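PDB 1DYP: kappa-carrageenase from Pseudoalteromonas carrageenovora, which hydrolyses internal beta-1,4 linkages between D-galactose 4-sulfate and 3,6-anhydro-D-galactose in kappa-carrageenan, through a catalytic domain of glycoside hydrolase family 16. Local coordinates for residues K90-N96 with H222-T228; K105-F110 with D187-D191; V199-I204 with K216-H222; L233-H237 with N250-F256. The protein carries 1 engineered substitution. All coordinates share one frame; numbering follows the deposited sequence.

Interaction 1: K90-N96 with H222-T228; sequences KSRATGN and HRQMNLT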
loop_
_atom_site.group_PDB
_atom_site.type_symbol
_atom_site.label_atom_id
_atom_site.label_comp_id
_atom_site.label_asym_id
_atom_site.label_seq_id
_atom_site.Cartn_x
_atom_site.Cartn_y
_atom_site.Cartn_z
ATOM N N LYS A 90 5.592 7.928 1.747
ATOM C CA LYS A 90 6.019 6.892 2.687
ATOM C C LYS A 90 6.512 7.557 3.967
ATOM O O LYS A 90 7.434 8.370 3.929
ATOM C CB LYS A 90 7.143 6.072 2.052
ATOM C CG LYS A 90 7.728 4.967 2.920
ATOM C CD LYS A 90 8.961 4.389 2.231
ATOM C CE LYS A 90 9.630 3.285 3.031
ATOM N NZ LYS A 90 10.847 2.791 2.307
ATOM N N SER A 91 5.909 7.215 5.101
ATOM C CA SER A 91 6.321 7.833 6.355
ATOM C C SER A 91 7.751 7.461 6.693
ATOM O O SER A 91 8.169 6.318 6.503
ATOM C CB SER A 91 5.393 7.423 7.509
ATOM O OG SER A 91 5.605 6.080 7.915
ATOM N N ARG A 92 8.509 8.433 7.182
ATOM C CA ARG A 92 9.884 8.159 7.554
ATOM C C ARG A 92 9.869 7.372 8.860
ATOM O O ARG A 92 10.727 6.518 9.093
ATOM C CB ARG A 92 10.665 9.466 7.696
ATOM C CG ARG A 92 10.789 10.217 6.374
ATOM C CD ARG A 92 11.600 11.494 6.515
ATOM N NE ARG A 92 11.508 12.334 5.321
ATOM C CZ ARG A 92 12.075 12.050 4.152
ATOM N NH1 ARG A 92 12.787 10.941 4.005
ATOM N NH2 ARG A 92 11.926 12.877 3.126
ATOM N N ALA A 93 8.877 7.651 9.700
ATOM C CA ALA A 93 8.731 6.953 10.972
ATOM C C ALA A 93 8.142 5.567 10.732
ATOM O O ALA A 93 7.448 5.337 9.738
ATOM C CB ALA A 93 7.828 7.748 11.903
ATOM N N THR A 94 8.417 4.646 11.648
ATOM C CA THR A 94 7.914 3.285 11.532
ATOM C C THR A 94 7.129 2.891 12.770
ATOM O O THR A 94 7.168 3.574 13.793
ATOM C CB THR A 94 9.058 2.261 11.367
ATOM O OG1 THR A 94 9.835 2.217 12.571
ATOM C CG2 THR A 94 9.954 2.635 10.196
ATOM N N GLY A 95 6.414 1.779 12.663
ATOM C CA GLY A 95 5.640 1.279 13.781
ATOM C C GLY A 95 4.969 -0.023 13.398
ATOM O O GLY A 95 5.218 -0.563 12.317
ATOM N N ASN A 96 4.136 -0.543 14.290
ATOM C CA ASN A 96 3.417 -1.774 14.004
ATOM C C ASN A 96 2.007 -1.762 14.572
ATOM O O ASN A 96 1.043 -1.579 13.834
ATOM C CB ASN A 96 4.187 -3.015 14.502
ATOM C CG ASN A 96 4.831 -2.823 15.866
ATOM O OD1 ASN A 96 4.335 -2.082 16.712
ATOM N ND2 ASN A 96 5.943 -3.520 16.088
ATOM N N HIS A 222 4.926 -8.217 12.893
ATOM C CA HIS A 222 5.340 -7.534 14.113
ATOM C C HIS A 222 6.559 -6.644 13.876
ATOM O O HIS A 222 7.042 -5.978 14.796
ATOM C CB HIS A 222 5.658 -8.550 15.215
ATOM C CG HIS A 222 4.534 -9.492 15.510
ATOM N ND1 HIS A 222 4.416 -10.723 14.901
ATOM C CD2 HIS A 222 3.461 -9.372 16.327
ATOM C CE1 HIS A 222 3.319 -11.320 15.329
ATOM N NE2 HIS A 222 2.719 -10.521 16.194
ATOM N N ARG A 223 7.059 -6.638 12.645
ATOM C CA ARG A 223 8.212 -5.814 12.305
ATOM C C ARG A 223 7.822 -4.347 12.201
ATOM O O ARG A 223 6.640 -4.010 12.122
ATOM C CB ARG A 223 8.824 -6.267 10.976
ATOM C CG ARG A 223 9.583 -7.579 11.055
ATOM C CD ARG A 223 10.086 -8.009 9.689
ATOM N NE ARG A 223 11.001 -7.037 9.093
ATOM C CZ ARG A 223 12.251 -6.828 9.493
ATOM N NH1 ARG A 223 12.758 -7.524 10.504
ATOM N NH2 ARG A 223 13.002 -5.927 8.872
ATOM N N GLN A 224 8.831 -3.481 12.213
ATOM C CA GLN A 224 8.628 -2.045 12.092
ATOM C C GLN A 224 8.303 -1.755 10.634
ATOM O O GLN A 224 9.071 -2.111 9.738
ATOM C CB GLN A 224 9.902 -1.306 12.500
ATOM C CG GLN A 224 10.190 -1.345 13.987
ATOM C CD GLN A 224 9.153 -0.589 14.782
ATOM O OE1 GLN A 224 8.825 0.555 14.460
ATOM N NE2 GLN A 224 8.627 -1.218 15.825
HETATM N N MSE A 225 7.171 -1.102 10.397
HETATM C CA MSE A 225 6.745 -0.812 9.037
HETATM C C MSE A 225 6.469 0.666 8.793
HETATM O O MSE A 225 5.961 1.366 9.668
HETATM C CB MSE A 225 5.492 -1.631 8.719
HETATM C CG MSE A 225 5.687 -3.129 8.930
HETATM SE SE MSE A 225 4.052 -4.168 8.858
HETATM C CE MSE A 225 3.489 -3.911 10.684
ATOM N N ASN A 226 6.824 1.127 7.596
ATOM C CA ASN A 226 6.601 2.515 7.196
ATOM C C ASN A 226 5.214 2.630 6.588
ATOM O O ASN A 226 4.867 1.875 5.683
ATOM C CB ASN A 226 7.635 2.967 6.160
ATOM C CG ASN A 226 9.049 2.911 6.687
ATOM O OD1 ASN A 226 9.650 1.836 6.778
ATOM N ND2 ASN A 226 9.589 4.069 7.053
ATOM N N LEU A 227 4.427 3.579 7.085
ATOM C CA LEU A 227 3.070 3.787 6.589
ATOM C C LEU A 227 3.147 4.436 5.215
ATOM O O LEU A 227 3.785 5.476 5.044
ATOM C CB LEU A 227 2.293 4.672 7.554
ATOM C CG LEU A 227 0.784 4.687 7.326
ATOM C CD1 LEU A 227 0.226 3.264 7.410
ATOM C CD2 LEU A 227 0.146 5.584 8.377
ATOM N N THR A 228 2.464 3.838 4.247
ATOM C CA THR A 228 2.541 4.323 2.880
ATOM C C THR A 228 1.228 4.496 2.122
ATOM O O THR A 228 0.289 3.719 2.273
ATOM C CB THR A 228 3.445 3.368 2.068
ATOM O OG1 THR A 228 4.639 3.105 2.816
ATOM C CG2 THR A 228 3.821 3.968 0.726
#
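S91 holds its OG between the backbone N and the carbonyl carbon (chi1 73°), which turns the hydroxyl toward L227. There OG accepts from L227 N at 2.9 Å, a bent bond, and donates to A93 O. The N226 side chain, with CG beside its backbone N (chi1 -61°), sends ND2 to S91 O at 2.7 Å. This bond is nearly straight and lies in both the amide and the carbonyl plane. S91 N bonds L227 O. K90 runs extended past N226 and T228; its NZ reaches E36 and Y120. Beyond the corner at R92 and A93, T94 OG1 donates to a lone pair of Q224 OE1 at 2.7 Å. G95 and M225 form an antiparallel hydrogen-bonded pair. N96 ND2 meets H222 O at 3.0 Å, from above the carbonyl plane. CE of selenomethionine M225 lies against N96 CB. Side-chain amides and hydroxyls thus bridge the interrupted pairing of strands 75-95 and 225-233, where the chain turns its corner, as fits the curved beta-sandwich (jelly roll) of family 16.

Interaction 2: K105-F110 with D187-D191; sequences KGASTF and DPRND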
loop_
_atom_site.group_PDB
_atom_site.type_symbol
_atom_site.label_atom_id
_atom_site.label_comp_id
_atom_site.label_asym_id
_atom_site.label_seq_id
_atom_site.Cartn_x
_atom_site.Cartn_y
_atom_site.Cartn_z
ATOM N N LYS A 105 -10.110 8.510 -2.053
ATOM C CA LYS A 105 -10.968 8.523 -3.227
ATOM C C LYS A 105 -10.093 7.882 -4.297
ATOM O O LYS A 105 -8.968 8.321 -4.528
ATOM C CB LYS A 105 -11.314 9.954 -3.615
ATOM C CG LYS A 105 -12.189 10.093 -4.841
ATOM C CD LYS A 105 -12.499 11.567 -5.000
ATOM C CE LYS A 105 -13.340 11.876 -6.197
ATOM N NZ LYS A 105 -13.601 13.343 -6.187
ATOM N N GLY A 106 -10.597 6.827 -4.928
ATOM C CA GLY A 106 -9.821 6.147 -5.948
ATOM C C GLY A 106 -9.661 6.938 -7.229
ATOM O O GLY A 106 -10.327 7.955 -7.434
ATOM N N ALA A 107 -8.757 6.479 -8.090
ATOM C CA ALA A 107 -8.519 7.130 -9.376
ATOM C C ALA A 107 -9.707 6.805 -10.276
ATOM O O ALA A 107 -10.279 5.722 -10.183
ATOM C CB ALA A 107 -7.224 6.610 -9.996
ATOM N N SER A 108 -10.077 7.736 -11.149
ATOM C CA SER A 108 -11.226 7.526 -12.026
ATOM C C SER A 108 -11.015 6.432 -13.064
ATOM O O SER A 108 -11.946 5.717 -13.417
ATOM C CB SER A 108 -11.594 8.829 -12.737
ATOM O OG SER A 108 -10.583 9.215 -13.649
ATOM N N THR A 109 -9.785 6.299 -13.543
ATOM C CA THR A 109 -9.472 5.297 -14.553
ATOM C C THR A 109 -9.443 3.870 -14.015
ATOM O O THR A 109 -8.880 3.601 -12.956
ATOM C CB THR A 109 -8.120 5.620 -15.217
ATOM O OG1 THR A 109 -8.236 6.866 -15.916
ATOM C CG2 THR A 109 -7.709 4.518 -16.195
ATOM N N PHE A 110 -10.075 2.962 -14.753
ATOM C CA PHE A 110 -10.118 1.551 -14.393
ATOM C C PHE A 110 -10.480 0.730 -15.621
ATOM O O PHE A 110 -11.453 1.032 -16.310
ATOM C CB PHE A 110 -11.157 1.273 -13.309
ATOM C CG PHE A 110 -11.322 -0.191 -13.003
ATOM C CD1 PHE A 110 -10.374 -0.868 -12.239
ATOM C CD2 PHE A 110 -12.403 -0.908 -13.518
ATOM C CE1 PHE A 110 -10.496 -2.234 -11.990
ATOM C CE2 PHE A 110 -12.534 -2.278 -13.278
ATOM C CZ PHE A 110 -11.577 -2.942 -12.511
ATOM N N ASP A 187 -18.828 2.450 -5.378
ATOM C CA ASP A 187 -17.743 2.572 -6.345
ATOM C C ASP A 187 -16.685 3.373 -5.591
ATOM O O ASP A 187 -16.920 4.516 -5.213
ATOM C CB ASP A 187 -18.209 3.354 -7.574
ATOM C CG ASP A 187 -17.176 3.364 -8.678
ATOM O OD1 ASP A 187 -15.978 3.529 -8.371
ATOM O OD2 ASP A 187 -17.563 3.215 -9.856
ATOM N N PRO A 188 -15.502 2.785 -5.360
ATOM C CA PRO A 188 -14.458 3.511 -4.630
ATOM C C PRO A 188 -13.914 4.753 -5.325
ATOM O O PRO A 188 -13.144 5.505 -4.735
ATOM C CB PRO A 188 -13.387 2.449 -4.416
ATOM C CG PRO A 188 -13.505 1.615 -5.648
ATOM C CD PRO A 188 -15.008 1.478 -5.831
ATOM N N ARG A 189 -14.321 4.969 -6.571
ATOM C CA ARG A 189 -13.868 6.130 -7.326
ATOM C C ARG A 189 -14.807 7.308 -7.096
ATOM O O ARG A 189 -14.532 8.427 -7.528
ATOM C CB ARG A 189 -13.828 5.798 -8.816
ATOM C CG ARG A 189 -12.916 4.637 -9.160
ATOM C CD ARG A 189 -13.058 4.258 -10.619
ATOM N NE ARG A 189 -14.393 3.736 -10.898
ATOM C CZ ARG A 189 -14.797 3.342 -12.099
ATOM N NH1 ARG A 189 -13.972 3.419 -13.135
ATOM N NH2 ARG A 189 -16.017 2.850 -12.258
ATOM N N ASN A 190 -15.915 7.048 -6.411
ATOM C CA ASN A 190 -16.898 8.085 -6.137
ATOM C C ASN A 190 -16.820 8.592 -4.705
ATOM O O ASN A 190 -17.167 7.881 -3.763
ATOM C CB ASN A 190 -18.308 7.565 -6.399
ATOM C CG ASN A 190 -19.332 8.679 -6.421
ATOM O OD1 ASN A 190 -19.438 9.415 -7.404
ATOM N ND2 ASN A 190 -20.075 8.827 -5.329
ATOM N N ASP A 191 -16.379 9.835 -4.551
ATOM C CA ASP A 191 -16.262 10.448 -3.237
ATOM C C ASP A 191 -15.215 9.725 -2.398
ATOM O O ASP A 191 -14.585 8.766 -2.847
ATOM C CB ASP A 191 -17.607 10.412 -2.506
ATOM C CG ASP A 191 -17.813 11.611 -1.598
ATOM O OD1 ASP A 191 -16.830 12.096 -1.003
ATOM O OD2 ASP A 191 -18.970 12.064 -1.470
HETATM O O HOH W 1 -12.289 9.222 -9.072
#
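An Asx turn within a type I beta turn, D187 to N190, presents R189 to the loop that follows strand 98-105. D187 OD1 accepts from R189 N, and its carboxylate also grips the R189 guanidinium side-on. R189 NE meets OD1 at 3.0 Å and R189 NH2 meets OD2 at 2.9 Å, both on syn lone pairs and in the guanidinium plane. This clamp fixes the guanidinium rotation. The remaining nitrogen, R189 NH1, reaches S108 O at 3.1 Å in a bent bond and lies close to F110 CB. The arginine chain bends at chi3 (-66°), and its CG and CD rest against A107 O. G106 N donates to P188 O at 2.9 Å, while a water joins G106 O to R189 O. K105 stretches its methylenes along the backbone at D191, with CG 3.4 Å from D191 O. V149 touches both R189 and F110. Strand 258-270 borders the first loop through E261 and T258, and the second loop leads from strand 181-183 into strand 193-199.

Interaction 3: V199-I204 with K216-H222; sequences VTKDKI and KDNLYWH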
loop_
_atom_site.group_PDB
_atom_site.type_symbol
_atom_site.label_atom_id
_atom_site.label_comp_id
_atom_site.label_asym_id
_atom_site.label_seq_id
_atom_site.Cartn_x
_atom_site.Cartn_y
_atom_site.Cartn_z
ATOM N N VAL A 199 -4.138 -3.045 14.190
ATOM C CA VAL A 199 -3.072 -4.021 14.321
ATOM C C VAL A 199 -2.671 -4.204 15.778
ATOM O O VAL A 199 -2.347 -3.236 16.464
ATOM C CB VAL A 199 -1.821 -3.574 13.523
ATOM C CG1 VAL A 199 -0.764 -4.660 13.546
ATOM C CG2 VAL A 199 -2.212 -3.232 12.087
ATOM N N THR A 200 -2.716 -5.447 16.248
ATOM C CA THR A 200 -2.304 -5.773 17.610
ATOM C C THR A 200 -1.303 -6.909 17.448
ATOM O O THR A 200 -1.124 -7.424 16.345
ATOM C CB THR A 200 -3.477 -6.264 18.486
ATOM O OG1 THR A 200 -3.823 -7.606 18.123
ATOM C CG2 THR A 200 -4.688 -5.362 18.310
ATOM N N LYS A 201 -0.642 -7.307 18.526
ATOM C CA LYS A 201 0.321 -8.388 18.401
ATOM C C LYS A 201 -0.362 -9.704 18.056
ATOM O O LYS A 201 0.280 -10.620 17.547
ATOM C CB LYS A 201 1.124 -8.557 19.691
ATOM C CG LYS A 201 0.288 -8.754 20.938
ATOM C CD LYS A 201 1.172 -9.133 22.121
ATOM C CE LYS A 201 2.403 -8.240 22.220
ATOM N NZ LYS A 201 2.071 -6.796 22.386
ATOM N N ASP A 202 -1.666 -9.787 18.305
ATOM C CA ASP A 202 -2.408 -11.018 18.046
ATOM C C ASP A 202 -3.350 -11.020 16.847
ATOM O O ASP A 202 -3.574 -12.071 16.239
ATOM C CB ASP A 202 -3.220 -11.405 19.283
ATOM C CG ASP A 202 -2.363 -11.535 20.524
ATOM O OD1 ASP A 202 -1.341 -12.246 20.461
ATOM O OD2 ASP A 202 -2.716 -10.932 21.558
ATOM N N LYS A 203 -3.904 -9.861 16.507
ATOM C CA LYS A 203 -4.863 -9.789 15.407
ATOM C C LYS A 203 -4.709 -8.576 14.507
ATOM O O LYS A 203 -4.152 -7.554 14.903
ATOM C CB LYS A 203 -6.290 -9.768 15.963
ATOM C CG LYS A 203 -6.626 -10.892 16.922
ATOM C CD LYS A 203 -6.924 -12.190 16.198
ATOM C CE LYS A 203 -7.245 -13.278 17.208
ATOM N NZ LYS A 203 -7.639 -14.545 16.556
ATOM N N ILE A 204 -5.224 -8.706 13.288
ATOM C CA ILE A 204 -5.223 -7.626 12.316
ATOM C C ILE A 204 -6.663 -7.598 11.812
ATOM O O ILE A 204 -7.180 -8.607 11.327
ATOM C CB ILE A 204 -4.257 -7.903 11.146
ATOM C CG1 ILE A 204 -2.851 -8.163 11.692
ATOM C CG2 ILE A 204 -4.229 -6.703 10.196
ATOM C CD1 ILE A 204 -1.853 -8.590 10.643
ATOM N N LYS A 216 -7.338 -11.398 10.417
ATOM C CA LYS A 216 -6.351 -12.463 10.337
ATOM C C LYS A 216 -5.580 -12.471 11.640
ATOM O O LYS A 216 -5.586 -11.488 12.379
ATOM C CB LYS A 216 -5.350 -12.197 9.210
ATOM C CG LYS A 216 -5.932 -12.097 7.814
ATOM C CD LYS A 216 -6.498 -13.419 7.346
ATOM C CE LYS A 216 -6.944 -13.317 5.896
ATOM N NZ LYS A 216 -7.725 -14.510 5.452
ATOM N N ASP A 217 -4.919 -13.581 11.933
ATOM C CA ASP A 217 -4.104 -13.632 13.130
ATOM C C ASP A 217 -2.785 -12.988 12.746
ATOM O O ASP A 217 -2.301 -13.163 11.623
ATOM C CB ASP A 217 -3.899 -15.074 13.574
ATOM C CG ASP A 217 -5.132 -15.647 14.225
ATOM O OD1 ASP A 217 -5.500 -15.149 15.309
ATOM O OD2 ASP A 217 -5.731 -16.581 13.656
ATOM N N ASN A 218 -2.209 -12.214 13.657
ATOM C CA ASN A 218 -0.950 -11.560 13.348
ATOM C C ASN A 218 0.189 -12.531 13.591
ATOM O O ASN A 218 0.800 -12.539 14.661
ATOM C CB ASN A 218 -0.749 -10.313 14.203
ATOM C CG ASN A 218 0.448 -9.512 13.756
ATOM O OD1 ASN A 218 1.284 -10.012 13.005
ATOM N ND2 ASN A 218 0.545 -8.271 14.214
ATOM N N LEU A 219 0.466 -13.347 12.582
ATOM C CA LEU A 219 1.518 -14.346 12.665
ATOM C C LEU A 219 2.884 -13.800 12.293
ATOM O O LEU A 219 3.881 -14.097 12.958
ATOM C CB LEU A 219 1.200 -15.513 11.729
ATOM C CG LEU A 219 -0.150 -16.212 11.891
ATOM C CD1 LEU A 219 -0.338 -17.209 10.760
ATOM C CD2 LEU A 219 -0.217 -16.902 13.242
ATOM N N TYR A 220 2.924 -12.996 11.236
ATOM C CA TYR A 220 4.189 -12.478 10.727
ATOM C C TYR A 220 4.249 -10.975 10.490
ATOM O O TYR A 220 5.008 -10.520 9.638
ATOM C CB TYR A 220 4.507 -13.183 9.406
ATOM C CG TYR A 220 4.249 -14.671 9.432
ATOM C CD1 TYR A 220 4.955 -15.502 10.298
ATOM C CD2 TYR A 220 3.292 -15.251 8.596
ATOM C CE1 TYR A 220 4.718 -16.870 10.334
ATOM C CE2 TYR A 220 3.048 -16.624 8.626
ATOM C CZ TYR A 220 3.767 -17.425 9.498
ATOM O OH TYR A 220 3.547 -18.784 9.535
ATOM N N TRP A 221 3.480 -10.202 11.246
ATOM C CA TRP A 221 3.472 -8.761 11.040
ATOM C C TRP A 221 3.754 -7.967 12.312
ATOM O O TRP A 221 2.945 -7.150 12.754
ATOM C CB TRP A 221 2.135 -8.373 10.395
ATOM C CG TRP A 221 1.971 -9.090 9.084
ATOM C CD1 TRP A 221 2.501 -8.721 7.880
ATOM C CD2 TRP A 221 1.394 -10.389 8.882
ATOM N NE1 TRP A 221 2.307 -9.713 6.947
ATOM C CE2 TRP A 221 1.630 -10.748 7.536
ATOM C CE3 TRP A 221 0.705 -11.287 9.711
ATOM C CZ2 TRP A 221 1.206 -11.969 6.999
ATOM C CZ3 TRP A 221 0.282 -12.502 9.175
ATOM C CH2 TRP A 221 0.536 -12.831 7.831
ATOM N N HIS A 222 4.926 -8.217 12.893
ATOM C CA HIS A 222 5.340 -7.534 14.113
ATOM C C HIS A 222 6.559 -6.644 13.876
ATOM O O HIS A 222 7.042 -5.978 14.796
ATOM C CB HIS A 222 5.658 -8.550 15.215
ATOM C CG HIS A 222 4.534 -9.492 15.510
ATOM N ND1 HIS A 222 4.416 -10.723 14.901
ATOM C CD2 HIS A 222 3.461 -9.372 16.327
ATOM C CE1 HIS A 222 3.319 -11.320 15.329
ATOM N NE2 HIS A 222 2.719 -10.521 16.194
HETATM O O HOH W 2 -3.168 -14.576 17.110
#
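N218 ND2 donates to T200 O at 2.8 Å, with the acceptor near the amide plane. The N218 backbone N meets D202 O at 2.9 Å in a nearly straight bond. H222 points NE2 at K201 O at 2.8 Å, with that oxygen in the ring plane. Three successive carbonyls of the turn are thus each taken by a donor. I204 and K216 form a hydrogen-bonded antiparallel pair. I204 CD1 packs 3.8 Å from W221 CE3. K203 NZ and D217 OD1 are modelled as a salt bridge, though at 2.5 Å the distance is doubtfully short. A water links D217 OD1 to D202 O. T200 OG1 accepts from D202 N and K203 N, forming an ST motif. With CG anti to its backbone N (chi1 -172°), N218 also turns OD1 to W221 N and gives the second N-H of ND2 to W221 O. W221 NE1 is bonded to H157 O, and the W221 side chain comes about 5 Å from that of the nucleophile E137. N218, a buried amide bonded at both ends, thus ties the turn between strands 193-199 and 203-208 to the W221 loop after strand 211-217, beside strand 133-139, which carries E137 and D139.

Interaction 4: L233-H237 with N250-F256; sequences LRAPH and NKSAEGF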
loop_
_atom_site.group_PDB
_atom_site.type_symbol
_atom_site.label_atom_id
_atom_site.label_comp_id
_atom_site.label_asym_id
_atom_site.label_seq_id
_atom_site.Cartn_x
_atom_site.Cartn_y
_atom_site.Cartn_z
ATOM N N LEU A 233 0.744 0.598 -10.828
ATOM C CA LEU A 233 0.251 0.293 -12.165
ATOM C C LEU A 233 -0.256 -1.148 -12.186
ATOM O O LEU A 233 0.266 -2.012 -11.472
ATOM C CB LEU A 233 1.385 0.470 -13.179
ATOM C CG LEU A 233 1.018 0.648 -14.651
ATOM C CD1 LEU A 233 0.280 1.974 -14.862
ATOM C CD2 LEU A 233 2.297 0.613 -15.482
ATOM N N ARG A 234 -1.268 -1.407 -13.011
ATOM C CA ARG A 234 -1.856 -2.739 -13.118
ATOM C C ARG A 234 -2.272 -3.040 -14.551
ATOM O O ARG A 234 -2.103 -2.210 -15.446
ATOM C CB ARG A 234 -3.090 -2.842 -12.210
ATOM C CG ARG A 234 -2.806 -2.676 -10.722
ATOM C CD ARG A 234 -2.002 -3.850 -10.175
ATOM N NE ARG A 234 -1.898 -3.831 -8.715
ATOM C CZ ARG A 234 -0.950 -3.197 -8.033
ATOM N NH1 ARG A 234 -0.008 -2.516 -8.671
ATOM N NH2 ARG A 234 -0.940 -3.258 -6.706
ATOM N N ALA A 235 -2.805 -4.238 -14.763
ATOM C CA ALA A 235 -3.283 -4.634 -16.079
ATOM C C ALA A 235 -4.287 -3.557 -16.487
ATOM O O ALA A 235 -5.033 -3.049 -15.651
ATOM C CB ALA A 235 -3.964 -5.998 -15.995
ATOM N N PRO A 236 -4.372 -3.240 -17.784
ATOM C CA PRO A 236 -3.655 -3.789 -18.941
ATOM C C PRO A 236 -2.239 -3.287 -19.222
ATOM O O PRO A 236 -1.724 -3.503 -20.320
ATOM C CB PRO A 236 -4.591 -3.452 -20.088
ATOM C CG PRO A 236 -5.056 -2.071 -19.700
ATOM C CD PRO A 236 -5.348 -2.218 -18.214
ATOM N N HIS A 237 -1.606 -2.640 -18.250
ATOM C CA HIS A 237 -0.267 -2.097 -18.463
ATOM C C HIS A 237 0.839 -2.911 -17.823
ATOM O O HIS A 237 2.004 -2.511 -17.838
ATOM C CB HIS A 237 -0.221 -0.669 -17.935
ATOM C CG HIS A 237 -1.349 0.175 -18.432
ATOM N ND1 HIS A 237 -1.537 0.442 -19.770
ATOM C CD2 HIS A 237 -2.377 0.767 -17.779
ATOM C CE1 HIS A 237 -2.633 1.163 -19.922
ATOM N NE2 HIS A 237 -3.163 1.372 -18.730
ATOM N N ASN A 250 0.720 -2.626 -23.679
ATOM C CA ASN A 250 -0.250 -1.544 -23.644
ATOM C C ASN A 250 0.320 -0.376 -22.864
ATOM O O ASN A 250 0.397 -0.409 -21.635
ATOM C CB ASN A 250 -1.562 -1.986 -22.989
ATOM C CG ASN A 250 -2.607 -0.878 -22.971
ATOM O OD1 ASN A 250 -2.281 0.294 -22.787
ATOM N ND2 ASN A 250 -3.871 -1.248 -23.149
ATOM N N LYS A 251 0.738 0.658 -23.586
ATOM C CA LYS A 251 1.285 1.856 -22.962
ATOM C C LYS A 251 0.467 3.054 -23.419
ATOM O O LYS A 251 1.001 4.107 -23.761
ATOM C CB LYS A 251 2.764 2.026 -23.326
ATOM C CG LYS A 251 3.109 1.717 -24.769
ATOM C CD LYS A 251 4.619 1.656 -24.965
ATOM C CE LYS A 251 4.976 1.112 -26.339
ATOM N NZ LYS A 251 6.446 0.945 -26.508
ATOM N N SER A 252 -0.848 2.873 -23.416
ATOM C CA SER A 252 -1.769 3.919 -23.827
ATOM C C SER A 252 -1.740 5.109 -22.883
ATOM O O SER A 252 -1.555 4.956 -21.673
ATOM C CB SER A 252 -3.195 3.368 -23.890
ATOM O OG SER A 252 -4.119 4.385 -24.242
ATOM N N ALA A 253 -1.928 6.294 -23.450
ATOM C CA ALA A 253 -1.954 7.525 -22.677
ATOM C C ALA A 253 -3.400 7.840 -22.294
ATOM O O ALA A 253 -3.656 8.697 -21.451
ATOM C CB ALA A 253 -1.366 8.673 -23.497
ATOM N N GLU A 254 -4.345 7.142 -22.918
ATOM C CA GLU A 254 -5.757 7.361 -22.629
ATOM C C GLU A 254 -6.041 6.966 -21.188
ATOM O O GLU A 254 -5.625 5.898 -20.738
ATOM C CB GLU A 254 -6.632 6.531 -23.569
ATOM C CG GLU A 254 -6.320 6.719 -25.046
ATOM C CD GLU A 254 -7.300 5.983 -25.942
ATOM O OE1 GLU A 254 -7.617 4.812 -25.643
ATOM O OE2 GLU A 254 -7.747 6.571 -26.949
ATOM N N GLY A 255 -6.744 7.833 -20.467
ATOM C CA GLY A 255 -7.062 7.544 -19.083
ATOM C C GLY A 255 -6.006 8.081 -18.137
ATOM O O GLY A 255 -6.113 7.924 -16.921
ATOM N N PHE A 256 -4.972 8.703 -18.696
ATOM C CA PHE A 256 -3.903 9.285 -17.891
ATOM C C PHE A 256 -3.741 10.757 -18.238
ATOM O O PHE A 256 -3.973 11.162 -19.373
ATOM C CB PHE A 256 -2.580 8.549 -18.127
ATOM C CG PHE A 256 -2.604 7.118 -17.682
ATOM C CD1 PHE A 256 -3.090 6.122 -18.521
ATOM C CD2 PHE A 256 -2.189 6.774 -16.401
ATOM C CE1 PHE A 256 -3.166 4.801 -18.088
ATOM C CE2 PHE A 256 -2.263 5.457 -15.957
ATOM C CZ PHE A 256 -2.752 4.469 -16.801
#
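H237 and N250 bring their backbones together at a CA-CA distance of 5.2 Å, just past the cis peptide bond before P236. H237 and N250 carry the contact about equally. The H237 CG lies anti to the carbonyl carbon (chi1 -50°), and the ring turns ND1 to N250 O at 2.8 Å. The hydrogen bond is almost straight (170°). The oxygen lies in the ring plane, but the donor stands above the N250 carbonyl plane. N250 OD1 lies 3.0 Å from H237 CE1, its amide almost perpendicular to the ring. That oxygen also accepts from S252 N at 3.0 Å, an Asx turn that sets the course of the second loop. P236 packs its CG against N250 ND2, while P236 O lies 3.1 Å from N250 CB.

The two loops flank the small antiparallel pair of strands 238-241 and 244-247. The first starts at the end of strand 225-233; the second leads into strand 258-270. On the imidazole face opposite P236 CG, F256 directs its edge at the ring in an offset edge-to-face pair. The centroids are 5.3 Å apart and the planes stand at 71°. L233 CD1 lies 4.4 Å from F256 CZ. Y84 meets the rings of both H237 and F256. R234, important for substrate recognition, donates from NH1 to L233 O at 2.9 Å and from NE to Q145.

Interactions 1 and 3 share H222 and touch where N96 O packs on V199 CB. Strands 211-217 and 225-233, one in each, follow each other in the chain. Interactions 2 and 4 meet by a probable hydrogen bond from T109 OG1 to G255 O; their centres are about 16 Å apart. Interaction 1 lies nearest the chain centre, about 11 Å away, and interaction 4 farthest, about 20 Å. All four are only partly buried. Strand pairing appears in interactions 1 and 3. Loops alone meet in 2 and 4, one through a clamped arginine, the other through aromatic rings. In 2 the salt bridge lies inside one loop and braces the arginine that crosses; in 3 a short, doubtful one spans the strands.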